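Local coordinates for protein rhodopsin (Rubrobacter xylanophilus, PDB 6KFQ) that binds retinal within a bundle of transmembrane helices and, as a thermophilic microbial rhodopsin, uses light to pump protons across the membrane, at residues T79-A90 and F164-W175. Sequence-based numbering, arbitrary orientation.
With RET (retinal), chain R; MPG ([(Z)-octadec-9-enyl] (2R)-2,3-bis(oxidanyl)propanoate), chain J; MPG ([(Z)-octadec-9-enyl] (2R)-2,3-bis(oxidanyl)propanoate), chain F.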
ATOM      1  N   THR A  79      -2.471  -2.732  -1.743  1.00 20.86           N
ATOM      2  CA  THR A  79      -1.899  -3.088  -0.445  1.00 22.86           C
ATOM      3  C   THR A  79      -1.724  -4.605  -0.314  1.00 23.33           C
ATOM      4  O   THR A  79      -0.737  -5.049   0.287  1.00 22.26           O
ATOM      5  CB  THR A  79      -2.703  -2.505   0.735  1.00 23.52           C
ATOM      6  OG1 THR A  79      -4.091  -2.842   0.650  1.00 24.17           O
ATOM      7  CG2 THR A  79      -2.558  -0.976   0.786  1.00 24.03           C
ATOM      8  N   PRO A  80      -2.604  -5.445  -0.882  1.00 22.93           N
ATOM      9  CA  PRO A  80      -2.260  -6.879  -0.936  1.00 23.65           C
ATOM     10  C   PRO A  80      -0.980  -7.159  -1.707  1.00 25.61           C
ATOM     11  O   PRO A  80      -0.188  -8.026  -1.302  1.00 24.27           O
ATOM     12  CB  PRO A  80      -3.477  -7.508  -1.629  1.00 25.79           C
ATOM     13  CG  PRO A  80      -4.586  -6.600  -1.333  1.00 28.50           C
ATOM     14  CD  PRO A  80      -3.996  -5.212  -1.313  1.00 23.71           C
ATOM     15  N   LEU A  81      -0.770  -6.461  -2.829  1.00 25.35           N
ATOM     16  CA  LEU A  81       0.436  -6.675  -3.625  1.00 27.22           C
ATOM     17  C   LEU A  81       1.683  -6.252  -2.861  1.00 26.90           C
ATOM     18  O   LEU A  81       2.737  -6.890  -2.983  1.00 28.28           O
ATOM     19  CB  LEU A  81       0.340  -5.921  -4.956  1.00 24.93           C
ATOM     20  CG  LEU A  81      -0.645  -6.429  -6.010  1.00 31.22           C
ATOM     21  CD1 LEU A  81      -0.746  -5.455  -7.178  1.00 33.57           C
ATOM     22  CD2 LEU A  81      -0.221  -7.796  -6.516  1.00 34.80           C
ATOM     23  N   LEU A  82       1.594  -5.174  -2.081  1.00 23.85           N
ATOM     24  CA  LEU A  82       2.717  -4.791  -1.228  1.00 25.03           C
ATOM     25  C   LEU A  82       3.007  -5.877  -0.197  1.00 22.78           C
ATOM     26  O   LEU A  82       4.163  -6.246   0.034  1.00 21.03           O
ATOM     27  CB  LEU A  82       2.426  -3.461  -0.530  1.00 21.74           C
ATOM     28  CG  LEU A  82       2.527  -2.212  -1.415  1.00 22.27           C
ATOM     29  CD1 LEU A  82       1.865  -1.054  -0.728  1.00 19.63           C
ATOM     30  CD2 LEU A  82       3.983  -1.873  -1.764  1.00 21.39           C
ATOM     31  N   LEU A  83       1.961  -6.395   0.445  1.00 22.61           N
ATOM     32  CA  LEU A  83       2.164  -7.495   1.374  1.00 19.42           C
ATOM     33  C   LEU A  83       2.738  -8.706   0.658  1.00 21.24           C
ATOM     34  O   LEU A  83       3.598  -9.406   1.201  1.00 23.85           O
ATOM     35  CB  LEU A  83       0.841  -7.838   2.068  1.00 21.26           C
ATOM     36  CG  LEU A  83       0.283  -6.655   2.854  1.00 21.51           C
ATOM     37  CD1 LEU A  83      -1.105  -6.984   3.396  1.00 21.73           C
ATOM     38  CD2 LEU A  83       1.234  -6.300   3.986  1.00 24.98           C
ATOM     39  N   LEU A  84       2.270  -8.974  -0.565  1.00 23.79           N
ATOM     40  CA  LEU A  84       2.805 -10.083  -1.345  1.00 25.92           C
ATOM     41  C   LEU A  84       4.301  -9.916  -1.591  1.00 29.50           C
ATOM     42  O   LEU A  84       5.073 -10.866  -1.429  1.00 30.14           O
ATOM     43  CB  LEU A  84       2.051 -10.202  -2.668  1.00 28.37           C
ATOM     44  CG  LEU A  84       2.444 -11.406  -3.528  1.00 33.06           C
ATOM     45  CD1 LEU A  84       2.341 -12.712  -2.731  1.00 32.13           C
ATOM     46  CD2 LEU A  84       1.572 -11.468  -4.779  1.00 35.11           C
ATOM     47  N   ASP A  85       4.728  -8.721  -2.013  1.00 29.04           N
ATOM     48  CA  ASP A  85       6.162  -8.449  -2.111  1.00 27.89           C
ATOM     49  C   ASP A  85       6.885  -8.829  -0.819  1.00 28.42           C
ATOM     50  O   ASP A  85       7.956  -9.448  -0.852  1.00 27.75           O
ATOM     51  CB  ASP A  85       6.408  -6.972  -2.420  1.00 26.73           C
ATOM     52  CG  ASP A  85       6.522  -6.683  -3.905  1.00 30.26           C
ATOM     53  OD1 ASP A  85       6.709  -7.622  -4.703  1.00 30.97           O
ATOM     54  OD2 ASP A  85       6.431  -5.491  -4.269  1.00 29.00           O
ATOM     55  N   LEU A  86       6.313  -8.466   0.331  1.00 22.74           N
ATOM     56  CA  LEU A  86       6.980  -8.760   1.590  1.00 23.15           C
ATOM     57  C   LEU A  86       6.987 -10.257   1.865  1.00 23.71           C
ATOM     58  O   LEU A  86       7.984 -10.794   2.357  1.00 24.42           O
ATOM     59  CB  LEU A  86       6.307  -8.007   2.742  1.00 19.98           C
ATOM     60  CG  LEU A  86       6.446  -6.487   2.789  1.00 22.93           C
ATOM     61  CD1 LEU A  86       5.640  -5.902   3.956  1.00 22.42           C
ATOM     62  CD2 LEU A  86       7.904  -6.063   2.869  1.00 27.11           C
ATOM     63  N   CYS A  87       5.886 -10.945   1.545  1.00 25.34           N
ATOM     64  CA  CYS A  87       5.839 -12.397   1.721  1.00 25.48           C
ATOM     65  C   CYS A  87       6.881 -13.100   0.855  1.00 26.97           C
ATOM     66  O   CYS A  87       7.537 -14.046   1.306  1.00 27.98           O
ATOM     67  CB  CYS A  87       4.445 -12.925   1.391  1.00 24.79           C
ATOM     68  SG  CYS A  87       3.162 -12.496   2.597  1.00 28.16           S
ATOM     69  N   LEU A  88       7.022 -12.676  -0.404  1.00 29.41           N
ATOM     70  CA  LEU A  88       7.954 -13.345  -1.306  1.00 32.52           C
ATOM     71  C   LEU A  88       9.406 -13.095  -0.908  1.00 31.93           C
ATOM     72  O   LEU A  88      10.265 -13.947  -1.154  1.00 34.36           O
ATOM     73  CB  LEU A  88       7.695 -12.896  -2.743  1.00 35.66           C
ATOM     74  CG  LEU A  88       6.278 -13.181  -3.237  1.00 37.27           C
ATOM     75  CD1 LEU A  88       6.056 -12.584  -4.619  1.00 39.07           C
ATOM     76  CD2 LEU A  88       6.012 -14.676  -3.252  1.00 43.17           C
ATOM     77  N   LEU A  89       9.702 -11.940  -0.306  1.00 32.17           N
ATOM     78  CA  LEU A  89      11.023 -11.727   0.284  1.00 30.78           C
ATOM     79  C   LEU A  89      11.275 -12.681   1.445  1.00 34.06           C
ATOM     80  O   LEU A  89      12.323 -13.334   1.506  1.00 38.86           O
ATOM     81  CB  LEU A  89      11.168 -10.290   0.774  1.00 29.33           C
ATOM     82  CG  LEU A  89      11.361  -9.174  -0.248  1.00 34.50           C
ATOM     83  CD1 LEU A  89      11.486  -7.852   0.498  1.00 31.92           C
ATOM     84  CD2 LEU A  89      12.592  -9.422  -1.120  1.00 37.51           C
ATOM     85  N   ALA A  90      10.320 -12.766   2.384  1.00 26.81           N
ATOM     86  CA  ALA A  90      10.542 -13.431   3.669  1.00 29.09           C
ATOM     87  C   ALA A  90      10.448 -14.952   3.581  1.00 27.60           C
ATOM     88  O   ALA A  90      11.186 -15.658   4.278  1.00 30.97           O
ATOM     89  CB  ALA A  90       9.531 -12.924   4.708  1.00 22.85           C
ATOM     90  N   PHE A 164      14.307  -7.008   3.609  1.00 35.26           N
ATOM     91  CA  PHE A 164      13.013  -7.248   4.229  1.00 29.69           C
ATOM     92  C   PHE A 164      12.813  -6.334   5.431  1.00 28.62           C
ATOM     93  O   PHE A 164      11.776  -5.676   5.565  1.00 29.54           O
ATOM     94  CB  PHE A 164      12.854  -8.697   4.679  1.00 29.41           C
ATOM     95  CG  PHE A 164      11.603  -8.879   5.492  1.00 29.75           C
ATOM     96  CD1 PHE A 164      10.380  -9.024   4.858  1.00 30.00           C
ATOM     97  CD2 PHE A 164      11.630  -8.780   6.876  1.00 29.98           C
ATOM     98  CE1 PHE A 164       9.198  -9.133   5.597  1.00 27.72           C
ATOM     99  CE2 PHE A 164      10.459  -8.884   7.615  1.00 31.80           C
ATOM    100  CZ  PHE A 164       9.242  -9.054   6.969  1.00 29.93           C
ATOM    101  N   ARG A 165      13.793  -6.307   6.333  1.00 30.19           N
ATOM    102  CA  ARG A 165      13.647  -5.510   7.544  1.00 34.25           C
ATOM    103  C   ARG A 165      13.461  -4.038   7.210  1.00 33.87           C
ATOM    104  O   ARG A 165      12.634  -3.355   7.827  1.00 32.78           O
ATOM    105  CB  ARG A 165      14.860  -5.726   8.447  1.00 36.87           C
ATOM    106  CG  ARG A 165      14.838  -7.091   9.119  1.00 44.51           C
ATOM    107  CD  ARG A 165      16.206  -7.499   9.628  1.00 53.30           C
ATOM    108  NE  ARG A 165      16.205  -8.889  10.078  1.00 60.39           N
ATOM    109  CZ  ARG A 165      17.298  -9.631  10.214  1.00 66.47           C
ATOM    110  NH1 ARG A 165      18.486  -9.118   9.926  1.00 68.92           N
ATOM    111  NH2 ARG A 165      17.201 -10.887  10.629  1.00 69.84           N
ATOM    112  N   THR A 166      14.202  -3.542   6.219  1.00 34.58           N
ATOM    113  CA  THR A 166      14.053  -2.152   5.808  1.00 31.62           C
ATOM    114  C   THR A 166      12.652  -1.882   5.273  1.00 27.99           C
ATOM    115  O   THR A 166      12.005  -0.908   5.670  1.00 26.48           O
ATOM    116  CB  THR A 166      15.109  -1.803   4.762  1.00 32.58           C
ATOM    117  OG1 THR A 166      16.400  -1.881   5.368  1.00 34.36           O
ATOM    118  CG2 THR A 166      14.876  -0.394   4.228  1.00 33.07           C
ATOM    119  N   LEU A 167      12.170  -2.733   4.361  1.00 25.59           N
ATOM    120  CA  LEU A 167      10.851  -2.506   3.781  1.00 26.59           C
ATOM    121  C   LEU A 167       9.747  -2.711   4.809  1.00 25.53           C
ATOM    122  O   LEU A 167       8.719  -2.022   4.772  1.00 23.97           O
ATOM    123  CB  LEU A 167      10.642  -3.430   2.588  1.00 30.52           C
ATOM    124  CG  LEU A 167      11.555  -3.169   1.386  1.00 32.18           C
ATOM    125  CD1 LEU A 167      11.219  -4.149   0.284  1.00 32.80           C
ATOM    126  CD2 LEU A 167      11.429  -1.733   0.904  1.00 29.33           C
ATOM    127  N   ALA A 168       9.924  -3.672   5.712  1.00 28.18           N
ATOM    128  CA  ALA A 168       8.871  -3.951   6.683  1.00 27.06           C
ATOM    129  C   ALA A 168       8.730  -2.812   7.685  1.00 25.21           C
ATOM    130  O   ALA A 168       7.611  -2.436   8.046  1.00 25.49           O
ATOM    131  CB  ALA A 168       9.145  -5.280   7.397  1.00 27.00           C
ATOM    132  N   VAL A 169       9.850  -2.264   8.158  1.00 25.21           N
ATOM    133  CA  VAL A 169       9.787  -1.110   9.051  1.00 27.31           C
ATOM    134  C   VAL A 169       9.206   0.085   8.320  1.00 27.95           C
ATOM    135  O   VAL A 169       8.351   0.803   8.855  1.00 29.23           O
ATOM    136  CB  VAL A 169      11.181  -0.796   9.630  1.00 32.94           C
ATOM    137  CG1 VAL A 169      11.151   0.491  10.411  1.00 34.57           C
ATOM    138  CG2 VAL A 169      11.636  -1.917  10.525  1.00 36.48           C
ATOM    139  N   LEU A 170       9.650   0.316   7.080  1.00 23.20           N
ATOM    140  CA  LEU A 170       9.079   1.398   6.285  1.00 25.00           C
ATOM    141  C   LEU A 170       7.572   1.244   6.147  1.00 20.85           C
ATOM    142  O   LEU A 170       6.812   2.213   6.273  1.00 19.94           O
ATOM    143  CB  LEU A 170       9.730   1.419   4.903  1.00 24.22           C
ATOM    144  CG  LEU A 170       9.134   2.443   3.939  1.00 31.07           C
ATOM    145  CD1 LEU A 170       9.419   3.859   4.426  1.00 35.30           C
ATOM    146  CD2 LEU A 170       9.698   2.254   2.537  1.00 30.87           C
ATOM    147  N   THR A 171       7.131   0.030   5.840  1.00 22.57           N
ATOM    148  CA  THR A 171       5.709  -0.262   5.711  1.00 21.99           C
ATOM    149  C   THR A 171       4.965   0.019   7.011  1.00 22.14           C
ATOM    150  O   THR A 171       3.946   0.716   7.016  1.00 21.02           O
ATOM    151  CB  THR A 171       5.546  -1.720   5.265  1.00 20.82           C
ATOM    152  OG1 THR A 171       6.040  -1.862   3.914  1.00 22.27           O
ATOM    153  CG2 THR A 171       4.103  -2.187   5.333  1.00 20.67           C
ATOM    154  N   ILE A 172       5.457  -0.513   8.129  1.00 21.90           N
ATOM    155  CA  ILE A 172       4.739  -0.333   9.391  1.00 23.06           C
ATOM    156  C   ILE A 172       4.615   1.148   9.737  1.00 23.21           C
ATOM    157  O   ILE A 172       3.534   1.632  10.100  1.00 25.15           O
ATOM    158  CB  ILE A 172       5.432  -1.127  10.509  1.00 27.89           C
ATOM    159  CG1 ILE A 172       5.324  -2.634  10.254  1.00 26.57           C
ATOM    160  CG2 ILE A 172       4.820  -0.808  11.873  1.00 27.62           C
ATOM    161  CD1 ILE A 172       6.178  -3.438  11.205  1.00 25.17           C
ATOM    162  N   VAL A 173       5.709   1.903   9.591  1.00 25.71           N
ATOM    163  CA  VAL A 173       5.677   3.327   9.923  1.00 24.21           C
ATOM    164  C   VAL A 173       4.686   4.064   9.035  1.00 22.15           C
ATOM    165  O   VAL A 173       3.847   4.836   9.517  1.00 22.74           O
ATOM    166  CB  VAL A 173       7.085   3.937   9.818  1.00 25.17           C
ATOM    167  CG1 VAL A 173       7.012   5.441   9.939  1.00 29.59           C
ATOM    168  CG2 VAL A 173       7.992   3.349  10.906  1.00 27.84           C
ATOM    169  N   LEU A 174       4.779   3.857   7.723  1.00 21.45           N
ATOM    170  CA  LEU A 174       3.933   4.611   6.803  1.00 22.47           C
ATOM    171  C   LEU A 174       2.476   4.186   6.918  1.00 21.88           C
ATOM    172  O   LEU A 174       1.578   5.034   6.910  1.00 19.64           O
ATOM    173  CB  LEU A 174       4.431   4.437   5.363  1.00 20.32           C
ATOM    174  CG  LEU A 174       5.766   5.096   5.007  1.00 22.30           C
ATOM    175  CD1 LEU A 174       6.104   4.789   3.563  1.00 23.17           C
ATOM    176  CD2 LEU A 174       5.720   6.603   5.217  1.00 22.54           C
ATOM    177  N   TRP A 175       2.215   2.880   7.036  1.00 20.17           N
ATOM    178  CA  TRP A 175       0.824   2.443   7.037  1.00 21.19           C
ATOM    179  C   TRP A 175       0.088   2.932   8.272  1.00 20.07           C
ATOM    180  O   TRP A 175      -1.109   3.203   8.207  1.00 22.77           O
ATOM    181  CB  TRP A 175       0.723   0.922   6.938  1.00 18.11           C
ATOM    182  CG  TRP A 175       1.068   0.347   5.577  1.00 17.98           C
ATOM    183  CD1 TRP A 175       1.993   0.830   4.687  1.00 21.53           C
ATOM    184  CD2 TRP A 175       0.492  -0.819   4.962  1.00 19.84           C
ATOM    185  NE1 TRP A 175       2.028   0.032   3.560  1.00 21.83           N
ATOM    186  CE2 TRP A 175       1.126  -0.990   3.710  1.00 19.93           C
ATOM    187  CE3 TRP A 175      -0.492  -1.736   5.353  1.00 22.47           C
ATOM    188  CZ2 TRP A 175       0.800  -2.038   2.845  1.00 18.13           C
ATOM    189  CZ3 TRP A 175      -0.815  -2.772   4.499  1.00 21.61           C
ATOM    190  CH2 TRP A 175      -0.176  -2.917   3.259  1.00 20.21           C
TER
HETATM  191  C1  RET R 317      -8.047   3.357   6.629  1.00 23.15           C
HETATM  192  C2  RET R 317      -9.234   3.890   7.444  1.00 24.51           C
HETATM  193  C3  RET R 317      -9.790   2.924   8.469  1.00 25.96           C
HETATM  194  C4  RET R 317      -8.710   2.451   9.422  1.00 25.04           C
HETATM  195  C5  RET R 317      -7.392   2.132   8.750  1.00 26.76           C
HETATM  196  C6  RET R 317      -7.123   2.455   7.472  1.00 23.58           C
HETATM  197  C7  RET R 317      -5.826   2.115   6.905  1.00 24.66           C
HETATM  198  C8  RET R 317      -5.364   2.212   5.628  1.00 24.79           C
HETATM  199  C9  RET R 317      -4.063   1.874   5.097  1.00 21.35           C
HETATM  200  C10 RET R 317      -3.770   2.237   3.834  1.00 19.98           C
HETATM  201  C11 RET R 317      -2.554   2.002   3.111  1.00 20.84           C
HETATM  202  C12 RET R 317      -2.432   2.396   1.847  1.00 21.47           C
HETATM  203  C13 RET R 317      -1.287   2.217   0.984  1.00 20.90           C
HETATM  204  C14 RET R 317      -1.393   2.583  -0.316  1.00 20.73           C
HETATM  205  C15 RET R 317      -0.400   2.460  -1.345  1.00 21.73           C
HETATM  206  C16 RET R 317      -8.620   2.582   5.434  1.00 19.94           C
HETATM  207  C17 RET R 317      -7.324   4.614   6.108  1.00 21.62           C
HETATM  208  C18 RET R 317      -6.511   1.260   9.602  1.00 25.32           C
HETATM  209  C19 RET R 317      -3.086   1.156   5.983  1.00 19.24           C
HETATM  210  C20 RET R 317      -0.050   1.598   1.569  1.00 17.52           C
HETATM  211  C14 MPG J 309      13.392   3.272   6.656  1.00 53.35           C
HETATM  212  C15 MPG J 309      12.660   3.149   7.969  1.00 51.78           C
HETATM  213  C16 MPG J 309      11.295   3.792   7.983  1.00 50.61           C
HETATM  214  C17 MPG J 309      11.287   5.273   7.716  1.00 48.47           C
HETATM  215  C18 MPG J 309       9.923   5.912   7.826  1.00 48.17           C
HETATM  216  C4  MPG F 305       9.847  -6.244  14.851  1.00 61.37           C
HETATM  217  C5  MPG F 305      10.267  -4.871  14.383  1.00 62.12           C
HETATM  218  C6  MPG F 305       9.180  -3.827  14.472  1.00 61.98           C
HETATM  219  C7  MPG F 305       9.577  -2.451  13.950  1.00 61.85           C
HETATM  220  C8  MPG F 305       8.536  -1.398  14.179  1.00 61.55           C
HETATM  221  C9  MPG F 305       8.889  -0.051  13.628  1.00 59.97           C
HETATM  222  C10 MPG F 305       8.186   1.029  13.857  1.00 59.22           C
HETATM  223  C11 MPG F 305       6.964   1.047  14.721  1.00 59.49           C
HETATM  224  C12 MPG F 305       6.480   2.419  15.073  1.00 59.35           C
HETATM  225  C13 MPG F 305       5.804   3.184  13.947  1.00 59.31           C
HETATM  226  C14 MPG F 305       5.347   4.561  14.365  1.00 58.29           C
HETATM  227  C15 MPG F 305       4.512   5.312  13.353  1.00 54.33           C
HETATM  228  C16 MPG F 305       4.094   6.679  13.835  1.00 52.83           C
HETATM  229  C17 MPG F 305       3.118   7.438  12.977  1.00 52.90           C
HETATM  230  C18 MPG F 305       2.716   8.771  13.566  1.00 52.59           C
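The indole rim of Trp175 meets Thr79 and Leu83, Trp175 CH2 lying 3.6 Å from Thr79 CB and 3.7 Å from Leu83 CD2, between two antiparallel transmembrane helices of the microbial rhodopsin seven-helix fold; the axes of the two short segments cross at -152°. Here the backbones stand apart, Thr79 CA and Trp175 CA at 9.7 Å, and the broad indole spans the space against the retinal: methyl C20 lies over one face, 3.3 Å from Trp175 NE1, while Thr171 CG2 covers the opposite face. Thr79, small and beta-branched, turns CG2 to the polyene; its OG1 is hydrogen-bonded to Asp108 and the Trp75 carbonyl. Replacing the indole by an alanine is likely to strip C20 of its flat support and open a gap beside Thr79 and Leu83. At the closer end, Leu86 is a knob among Phe164, Leu167, Ala168 and Thr171. Phe164, CG anti to the backbone N (chi1 172°), brings its ring edge to Leu86 O and Leu89 CB. The outer side is looser: partly exposed Val169 and Val173 pack on MPG acyl chains. Thr171 suits the buried interface because its hydroxyl is satisfied within its own helix: OG1 donates to Leu167 O at 2.8 Å, from the carbonyl face opposite Thr171 N.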